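Local coordinates for protein transmembrane oligosaccharyl transferase (Archaeoglobus fulgidus, PDB 3WAJ) that belongs to the STT3 family of membrane-embedded oligosaccharyl transferases, carries a bound zinc ion, and joins a helical N-terminal part to a C-terminal part of mixed helices and strands, at residues Thr38-Leu43 against Gln502-Leu507; Phe231-Ala236 against Ala241-Leu246; Ala797-Lys800 against Thr806-Tyr809. All blocks are in the same frame, centred on the assembly; numbering follows the deposited sequence.

Contact 1: Thr38-Leu43 against Gln502-Leu507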
loop_
_atom_site.group_PDB
_atom_site.type_symbol
_atom_site.label_atom_id
_atom_site.label_comp_id
_atom_site.label_asym_id
_atom_site.label_seq_id
_atom_site.Cartn_x
_atom_site.Cartn_y
_atom_site.Cartn_z
ATOM N N THR A 38 11.062 8.959 -15.807
ATOM C CA THR A 38 10.200 9.298 -16.934
ATOM C C THR A 38 9.879 10.773 -16.892
ATOM O O THR A 38 10.740 11.602 -16.575
ATOM C CB THR A 38 8.852 8.599 -16.853
ATOM O OG1 THR A 38 8.888 7.576 -15.851
ATOM C CG2 THR A 38 8.449 8.024 -18.199
ATOM N N TRP A 39 8.615 11.085 -17.173
ATOM C CA TRP A 39 8.150 12.464 -17.229
ATOM C C TRP A 39 8.389 13.198 -15.905
ATOM O O TRP A 39 8.427 14.420 -15.881
ATOM C CB TRP A 39 6.674 12.515 -17.646
ATOM C CG TRP A 39 5.915 11.290 -17.242
ATOM C CD1 TRP A 39 5.698 10.170 -17.996
ATOM C CD2 TRP A 39 5.279 11.055 -15.976
ATOM N NE1 TRP A 39 4.958 9.255 -17.277
ATOM C CE2 TRP A 39 4.687 9.772 -16.035
ATOM C CE3 TRP A 39 5.152 11.805 -14.801
ATOM C CZ2 TRP A 39 3.982 9.215 -14.953
ATOM C CZ3 TRP A 39 4.447 11.267 -13.739
ATOM C CH2 TRP A 39 3.878 9.975 -13.813
ATOM N N THR A 40 8.549 12.444 -14.818
ATOM C CA THR A 40 9.027 12.985 -13.545
ATOM C C THR A 40 9.874 11.889 -12.912
ATOM O O THR A 40 9.995 10.809 -13.493
ATOM C CB THR A 40 7.853 13.328 -12.605
ATOM O OG1 THR A 40 8.287 14.225 -11.578
ATOM C CG2 THR A 40 7.305 12.059 -11.956
ATOM N N VAL A 41 10.469 12.126 -11.744
ATOM C CA VAL A 41 11.082 10.991 -11.057
ATOM C C VAL A 41 10.009 10.392 -10.181
ATOM O O VAL A 41 9.427 11.049 -9.312
ATOM C CB VAL A 41 12.425 11.285 -10.316
ATOM C CG1 VAL A 41 12.480 12.679 -9.836
ATOM C CG2 VAL A 41 12.664 10.275 -9.158
ATOM N N ARG A 42 9.745 9.127 -10.447
ATOM C CA ARG A 42 8.474 8.524 -10.117
ATOM C C ARG A 42 8.709 7.356 -9.174
ATOM O O ARG A 42 9.112 6.280 -9.600
ATOM C CB ARG A 42 7.823 8.081 -11.432
ATOM C CG ARG A 42 6.602 7.241 -11.312
ATOM C CD ARG A 42 6.099 6.840 -12.691
ATOM N NE ARG A 42 4.892 6.036 -12.547
ATOM C CZ ARG A 42 4.833 4.741 -12.801
ATOM N NH1 ARG A 42 5.914 4.114 -13.256
ATOM N NH2 ARG A 42 3.695 4.085 -12.615
ATOM N N LEU A 43 8.482 7.603 -7.885
ATOM C CA LEU A 43 8.636 6.597 -6.838
ATOM C C LEU A 43 7.511 5.581 -6.996
ATOM O O LEU A 43 6.458 5.906 -7.534
ATOM C CB LEU A 43 8.579 7.251 -5.438
ATOM C CG LEU A 43 9.658 8.288 -5.091
ATOM C CD1 LEU A 43 9.403 8.950 -3.727
ATOM C CD2 LEU A 43 11.046 7.664 -5.120
ATOM N N GLN A 502 -1.511 11.016 -15.670
ATOM C CA GLN A 502 -2.774 11.715 -15.448
ATOM C C GLN A 502 -2.930 12.134 -13.989
ATOM O O GLN A 502 -3.222 13.300 -13.696
ATOM C CB GLN A 502 -3.962 10.856 -15.888
ATOM C CG GLN A 502 -4.030 10.617 -17.385
ATOM C CD GLN A 502 -3.529 9.249 -17.760
ATOM O OE1 GLN A 502 -2.625 8.712 -17.114
ATOM N NE2 GLN A 502 -4.135 8.651 -18.790
ATOM N N TRP A 503 -2.731 11.174 -13.087
ATOM C CA TRP A 503 -2.774 11.425 -11.642
ATOM C C TRP A 503 -1.702 12.396 -11.173
ATOM O O TRP A 503 -1.978 13.337 -10.431
ATOM C CB TRP A 503 -2.578 10.125 -10.883
ATOM C CG TRP A 503 -3.826 9.494 -10.354
ATOM C CD1 TRP A 503 -4.427 8.343 -10.808
ATOM C CD2 TRP A 503 -4.612 9.946 -9.240
ATOM N NE1 TRP A 503 -5.538 8.057 -10.044
ATOM C CE2 TRP A 503 -5.671 9.020 -9.070
ATOM C CE3 TRP A 503 -4.516 11.040 -8.362
ATOM C CZ2 TRP A 503 -6.635 9.162 -8.076
ATOM C CZ3 TRP A 503 -5.459 11.182 -7.364
ATOM C CH2 TRP A 503 -6.516 10.249 -7.227
ATOM N N TYR A 504 -0.465 12.165 -11.589
ATOM C CA TYR A 504 0.612 13.030 -11.129
ATOM C C TYR A 504 0.367 14.464 -11.572
ATOM O O TYR A 504 0.570 15.399 -10.787
ATOM C CB TYR A 504 1.992 12.535 -11.586
ATOM C CG TYR A 504 3.130 13.371 -11.041
ATOM C CD1 TYR A 504 3.737 13.053 -9.826
ATOM C CD2 TYR A 504 3.595 14.488 -11.744
ATOM C CE1 TYR A 504 4.778 13.831 -9.319
ATOM C CE2 TYR A 504 4.634 15.275 -11.248
ATOM C CZ TYR A 504 5.222 14.944 -10.042
ATOM O OH TYR A 504 6.245 15.728 -9.579
ATOM N N ASP A 505 -0.086 14.652 -12.812
ATOM C CA ASP A 505 -0.346 16.017 -13.308
ATOM C C ASP A 505 -1.545 16.649 -12.621
ATOM O O ASP A 505 -1.537 17.843 -12.319
ATOM C CB ASP A 505 -0.533 16.043 -14.831
ATOM C CG ASP A 505 0.768 15.857 -15.579
ATOM O OD1 ASP A 505 1.825 15.929 -14.921
ATOM O OD2 ASP A 505 0.735 15.641 -16.818
ATOM N N ALA A 506 -2.572 15.842 -12.371
ATOM C CA ALA A 506 -3.763 16.340 -11.686
ATOM C C ALA A 506 -3.384 16.907 -10.312
ATOM O O ALA A 506 -3.819 17.983 -9.926
ATOM C CB ALA A 506 -4.817 15.239 -11.550
ATOM N N LEU A 507 -2.535 16.188 -9.589
ATOM C CA LEU A 507 -2.126 16.621 -8.254
ATOM C C LEU A 507 -1.182 17.828 -8.264
ATOM O O LEU A 507 -1.337 18.723 -7.437
ATOM C CB LEU A 507 -1.534 15.447 -7.471
ATOM C CG LEU A 507 -2.590 14.360 -7.385
ATOM C CD1 LEU A 507 -2.035 13.098 -6.764
ATOM C CD2 LEU A 507 -3.788 14.898 -6.605
#
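Tyr504 reaches from helix 501-513 into the loop at Thr38-Leu43, and Thr40 receives it with a methyl group. Thr40 CG2 stands over the middle of the Tyr504 ring, 4.0 Å from the centroid and only 10° from the ring normal, a CH-pi contact of nearly ideal direction. With CG of the tyrosine opposite its backbone N (chi1 -176°), the ring points away from the helix and its face meets Thr40. Tyr504 OH lies 3.2 Å from Thr40 OG1, but the firmer partner of that threonine oxygen is Arg106, whose NH1 is hydrogen-bonded to it and also to the carbonyl of Val41. Buried Thr40 is thereby fixed at its polar end while its methyl serves the ring.

Trp39 forms the solvent side of the contact. The indole is exposed and meets the root of the tyrosine rather than its tip, with Trp39 CZ3 3.5 Å from Tyr504 CB. The side chains run past one another head to tail, an oblique pair with ring planes inclined at 51°. Trp49 and Val560 add further contacts to Tyr504, and Arg42 ties the loop to the chain ahead of the helix by bonding the carbonyls of Gly498 and Pro499.

This is loop-on-helix packing at the seam between the STT3 N-terminal region and the AglB core region; the same loop leads into helix 47-60, whose first residue, Asp47, binds zinc.

Contact 2: Phe231-Ala236 against Ala241-Leu246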
loop_
_atom_site.group_PDB
_atom_site.type_symbol
_atom_site.label_atom_id
_atom_site.label_comp_id
_atom_site.label_asym_id
_atom_site.label_seq_id
_atom_site.Cartn_x
_atom_site.Cartn_y
_atom_site.Cartn_z
ATOM N N PHE A 231 15.206 -24.269 23.161
ATOM C CA PHE A 231 15.518 -25.585 22.601
ATOM C C PHE A 231 16.944 -26.079 22.874
ATOM O O PHE A 231 17.142 -27.268 23.104
ATOM C CB PHE A 231 15.154 -25.649 21.103
ATOM C CG PHE A 231 13.665 -25.737 20.851
ATOM C CD1 PHE A 231 12.935 -26.839 21.292
ATOM C CD2 PHE A 231 12.991 -24.717 20.188
ATOM C CE1 PHE A 231 11.553 -26.915 21.070
ATOM C CE2 PHE A 231 11.611 -24.791 19.965
ATOM C CZ PHE A 231 10.896 -25.887 20.402
ATOM N N ALA A 232 17.927 -25.180 22.866
ATOM C CA ALA A 232 19.295 -25.547 23.266
ATOM C C ALA A 232 19.357 -26.048 24.716
ATOM O O ALA A 232 20.274 -26.777 25.097
ATOM C CB ALA A 232 20.258 -24.392 23.061
ATOM N N PHE A 233 18.379 -25.645 25.518
ATOM C CA PHE A 233 18.306 -26.092 26.899
ATOM C C PHE A 233 17.504 -27.391 27.040
ATOM O O PHE A 233 18.046 -28.386 27.519
ATOM C CB PHE A 233 17.787 -24.970 27.824
ATOM C CG PHE A 233 18.856 -23.966 28.233
ATOM C CD1 PHE A 233 19.271 -23.871 29.555
ATOM C CD2 PHE A 233 19.448 -23.123 27.292
ATOM C CE1 PHE A 233 20.258 -22.951 29.944
ATOM C CE2 PHE A 233 20.444 -22.195 27.667
ATOM C CZ PHE A 233 20.845 -22.108 28.988
ATOM N N VAL A 234 16.240 -27.416 26.603
ATOM C CA VAL A 234 15.441 -28.644 26.780
ATOM C C VAL A 234 15.927 -29.820 25.924
ATOM O O VAL A 234 15.418 -30.931 26.050
ATOM C CB VAL A 234 13.924 -28.429 26.588
ATOM C CG1 VAL A 234 13.462 -27.193 27.343
ATOM C CG2 VAL A 234 13.593 -28.314 25.117
ATOM N N LEU A 235 16.916 -29.570 25.068
ATOM C CA LEU A 235 17.548 -30.631 24.289
ATOM C C LEU A 235 19.048 -30.737 24.574
ATOM O O LEU A 235 19.804 -31.260 23.754
ATOM C CB LEU A 235 17.300 -30.426 22.790
ATOM C CG LEU A 235 15.827 -30.288 22.405
ATOM C CD1 LEU A 235 15.652 -29.908 20.940
ATOM C CD2 LEU A 235 15.083 -31.567 22.711
ATOM N N ALA A 236 19.478 -30.255 25.741
ATOM C CA ALA A 236 20.897 -30.309 26.126
ATOM C C ALA A 236 21.471 -31.732 26.090
ATOM O O ALA A 236 22.692 -31.922 26.048
ATOM C CB ALA A 236 21.109 -29.679 27.487
ATOM N N ALA A 241 26.034 -27.079 23.206
ATOM C CA ALA A 241 26.179 -25.637 23.063
ATOM C C ALA A 241 26.748 -25.101 24.354
ATOM O O ALA A 241 26.390 -25.586 25.428
ATOM C CB ALA A 241 24.830 -24.987 22.779
ATOM N N ASP A 242 27.637 -24.114 24.262
ATOM C CA ASP A 242 28.138 -23.445 25.462
ATOM C C ASP A 242 27.011 -22.535 25.982
ATOM O O ASP A 242 27.010 -21.309 25.781
ATOM C CB ASP A 242 29.435 -22.678 25.157
ATOM C CG ASP A 242 29.985 -21.921 26.365
ATOM O OD1 ASP A 242 29.485 -22.100 27.498
ATOM O OD2 ASP A 242 30.939 -21.139 26.168
ATOM N N ARG A 243 26.053 -23.172 26.645
ATOM C CA ARG A 243 24.827 -22.536 27.079
ATOM C C ARG A 243 25.046 -21.309 27.960
ATOM O O ARG A 243 24.242 -20.380 27.928
ATOM C CB ARG A 243 23.949 -23.560 27.798
ATOM C CG ARG A 243 23.226 -24.528 26.873
ATOM C CD ARG A 243 22.525 -25.625 27.675
ATOM N NE ARG A 243 23.040 -26.945 27.311
ATOM C CZ ARG A 243 23.904 -27.648 28.035
ATOM N NH1 ARG A 243 24.341 -27.184 29.193
ATOM N NH2 ARG A 243 24.314 -28.829 27.602
ATOM N N LYS A 244 26.119 -21.292 28.747
ATOM C CA LYS A 244 26.401 -20.103 29.559
ATOM C C LYS A 244 26.776 -18.892 28.696
ATOM O O LYS A 244 26.284 -17.781 28.924
ATOM C CB LYS A 244 27.456 -20.365 30.638
ATOM C CG LYS A 244 26.861 -20.919 31.928
ATOM C CD LYS A 244 27.764 -20.709 33.135
ATOM C CE LYS A 244 29.122 -21.372 32.953
ATOM N NZ LYS A 244 30.081 -20.895 33.997
ATOM N N ASN A 245 27.635 -19.111 27.706
ATOM C CA ASN A 245 27.985 -18.046 26.780
ATOM C C ASN A 245 26.859 -17.717 25.783
ATOM O O ASN A 245 26.664 -16.548 25.437
ATOM C CB ASN A 245 29.332 -18.326 26.073
ATOM C CG ASN A 245 30.538 -17.960 26.939
ATOM O OD1 ASN A 245 30.613 -16.863 27.503
ATOM N ND2 ASN A 245 31.488 -18.888 27.052
ATOM N N LEU A 246 26.120 -18.734 25.339
ATOM C CA LEU A 246 24.953 -18.522 24.474
ATOM C C LEU A 246 24.006 -17.541 25.154
ATOM O O LEU A 246 23.462 -16.637 24.520
ATOM C CB LEU A 246 24.217 -19.837 24.204
ATOM C CG LEU A 246 22.798 -19.695 23.647
ATOM C CD1 LEU A 246 22.846 -19.118 22.243
ATOM C CD2 LEU A 246 22.046 -21.008 23.649
#
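Arg243 sets CG opposite its carbonyl carbon (chi1 -77°) and continues extended through chi2, which lays CB, CG and CD along the ring of Phe233, whose own CG is likewise opposite its carbonyl carbon; a bend at chi3 (-120°) then turns the guanidinium off the ring toward Ala236. The setting is a helical hairpin: helix 221-234 ends, a loop of eight residues, 235-242, follows, and helix 243-261 begins with Asp242 at its N-cap position. The arginine reaches from the start of the second helix to the end of the first.

Arg243 CD sits 3.8 Å from the centroid of the Phe233 ring, almost exactly on the normal, while CG lies over the rim and CB just beyond it, near CZ. The guanidinium and ring planes stand 72° apart. The methyl of Ala236 lies over one face of the guanidinium, Ala236 CB 3.3 Å from Arg243 NH2; on the opposite side Ala241 O stands off toward the rim. A salt bridge from NH1 to Glu298 draws the charge toward helix 278-303, which also supplies Phe294, packed edge-to-face with Phe233. Arginine and phenylalanine thus each join the hairpin to that third helix.

Beside the arginine, one turn further along the helix, the contact is apolar. Leu246 brings CD2 to the edge of the Phe233 ring, and the same methyl carbon rests 3.9 Å from Ala232 CB.

Contact 3: Ala797-Lys800 against Thr806-Tyr809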
loop_
_atom_site.group_PDB
_atom_site.type_symbol
_atom_site.label_atom_id
_atom_site.label_comp_id
_atom_site.label_asym_id
_atom_site.label_seq_id
_atom_site.Cartn_x
_atom_site.Cartn_y
_atom_site.Cartn_z
ATOM N N ALA A 797 -27.045 23.709 -18.972
ATOM C CA ALA A 797 -25.863 24.478 -19.368
ATOM C C ALA A 797 -24.831 23.550 -19.999
ATOM O O ALA A 797 -24.741 22.372 -19.652
ATOM C CB ALA A 797 -25.269 25.213 -18.176
ATOM N N THR A 798 -24.045 24.071 -20.930
ATOM C CA THR A 798 -23.006 23.245 -21.541
ATOM C C THR A 798 -21.664 23.548 -20.872
ATOM O O THR A 798 -21.314 24.717 -20.658
ATOM C CB THR A 798 -22.953 23.455 -23.065
ATOM O OG1 THR A 798 -24.258 23.224 -23.602
ATOM C CG2 THR A 798 -21.976 22.500 -23.730
ATOM N N ILE A 799 -20.931 22.495 -20.527
ATOM C CA ILE A 799 -19.665 22.632 -19.802
ATOM C C ILE A 799 -18.531 22.138 -20.695
ATOM O O ILE A 799 -18.670 21.105 -21.340
ATOM C CB ILE A 799 -19.685 21.816 -18.489
ATOM C CG1 ILE A 799 -20.977 22.073 -17.696
ATOM C CG2 ILE A 799 -18.426 22.091 -17.640
ATOM C CD1 ILE A 799 -21.131 23.512 -17.186
ATOM N N LYS A 800 -17.417 22.872 -20.739
ATOM C CA LYS A 800 -16.240 22.439 -21.501
ATOM C C LYS A 800 -15.024 22.227 -20.590
ATOM O O LYS A 800 -14.644 23.115 -19.821
ATOM C CB LYS A 800 -15.886 23.458 -22.581
ATOM C CG LYS A 800 -14.849 22.976 -23.607
ATOM C CD LYS A 800 -14.527 24.092 -24.604
ATOM C CE LYS A 800 -13.467 23.681 -25.610
ATOM N NZ LYS A 800 -12.831 24.866 -26.293
ATOM N N THR A 806 -17.034 18.270 -24.058
ATOM C CA THR A 806 -18.252 18.870 -23.521
ATOM C C THR A 806 -19.213 17.839 -22.930
ATOM O O THR A 806 -19.175 16.656 -23.272
ATOM C CB THR A 806 -18.980 19.725 -24.570
ATOM O OG1 THR A 806 -19.403 18.891 -25.657
ATOM C CG2 THR A 806 -18.065 20.825 -25.079
ATOM N N PHE A 807 -20.074 18.310 -22.034
ATOM C CA PHE A 807 -21.160 17.497 -21.501
ATOM C C PHE A 807 -22.200 18.475 -21.021
ATOM O O PHE A 807 -21.898 19.660 -20.849
ATOM C CB PHE A 807 -20.693 16.584 -20.346
ATOM C CG PHE A 807 -20.113 17.326 -19.162
ATOM C CD1 PHE A 807 -18.730 17.446 -19.015
ATOM C CD2 PHE A 807 -20.940 17.902 -18.198
ATOM C CE1 PHE A 807 -18.174 18.134 -17.925
ATOM C CE2 PHE A 807 -20.390 18.591 -17.104
ATOM C CZ PHE A 807 -18.998 18.700 -16.973
ATOM N N GLU A 808 -23.421 17.999 -20.807
ATOM C CA GLU A 808 -24.487 18.875 -20.339
ATOM C C GLU A 808 -24.658 18.784 -18.831
ATOM O O GLU A 808 -24.752 17.680 -18.273
ATOM C CB GLU A 808 -25.807 18.534 -21.043
ATOM C CG GLU A 808 -25.846 18.938 -22.507
ATOM C CD GLU A 808 -25.643 20.432 -22.700
ATOM O OE1 GLU A 808 -26.379 21.236 -22.075
ATOM O OE2 GLU A 808 -24.729 20.800 -23.468
ATOM N N TYR A 809 -24.668 19.939 -18.166
ATOM C CA TYR A 809 -25.116 20.005 -16.781
ATOM C C TYR A 809 -26.635 20.124 -16.794
ATOM O O TYR A 809 -27.195 20.975 -17.489
ATOM C CB TYR A 809 -24.511 21.207 -16.043
ATOM C CG TYR A 809 -25.074 21.378 -14.638
ATOM C CD1 TYR A 809 -24.511 20.709 -13.562
ATOM C CD2 TYR A 809 -26.183 22.192 -14.391
ATOM C CE1 TYR A 809 -25.024 20.844 -12.272
ATOM C CE2 TYR A 809 -26.703 22.331 -13.099
ATOM C CZ TYR A 809 -26.114 21.654 -12.048
ATOM O OH TYR A 809 -26.605 21.773 -10.768
#
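One face of the Phe807 ring is taken by Ile799: its CB lies 3.5 Å above the plane, displaced toward the rim, and Ile799 CG2 is 3.5 Å from Phe807 CZ at the far end of the ring. The phenylalanine achieves this by placing CG between its backbone N and carbonyl carbon (chi1 60°), which folds the ring back over its cross-strand neighbour. Ile799 CG1 also touches Tyr809 CB at 4.0 Å, so three side chains share the buried face with Ala797.

On the other face, which is partly exposed, the flat group is the Glu808 carboxylate. Its OE2 accepts from Thr798 OG1, though the modelled separation of 2.5 Å is doubtfully short, and OE1 is hydrogen-bonded to Asn796.

Between the faces runs regular antiparallel pairing. Ile799 and Phe807 exchange two backbone bonds, as do Ala797 and Tyr809; the straightest is Ile799 N to Phe807 O, 3.0 Å with 168° at the hydrogen.

The pair belongs to a beta hairpin in a four-stranded antiparallel sheet. Strand 806-814 forms the border and strand 792-800 runs between it and strand 835-844, while Tyr809 OH bonds Leu690 O, in the loop between helix 678-684 and strand 693-698.

The three contacts sample widely separated parts of an elongated molecule. Contact 2 lies among the helices of the STT3 N-terminal region, contact 1 at the boundary with the AglB core region, and contact 3 in the peripheral sheet. Centres of contacts 1 and 2 are 56 Å apart, on opposite sides of the chain's centre; those of contacts 1 and 3 are 28 Å apart, and those of contacts 2 and 3 are 78 Å apart. Contacts 2 and 3 close neighbouring elements within their own regions, whereas contact 1 spans 458 intervening residues, contact 2 among them, and joins distant parts of the chain.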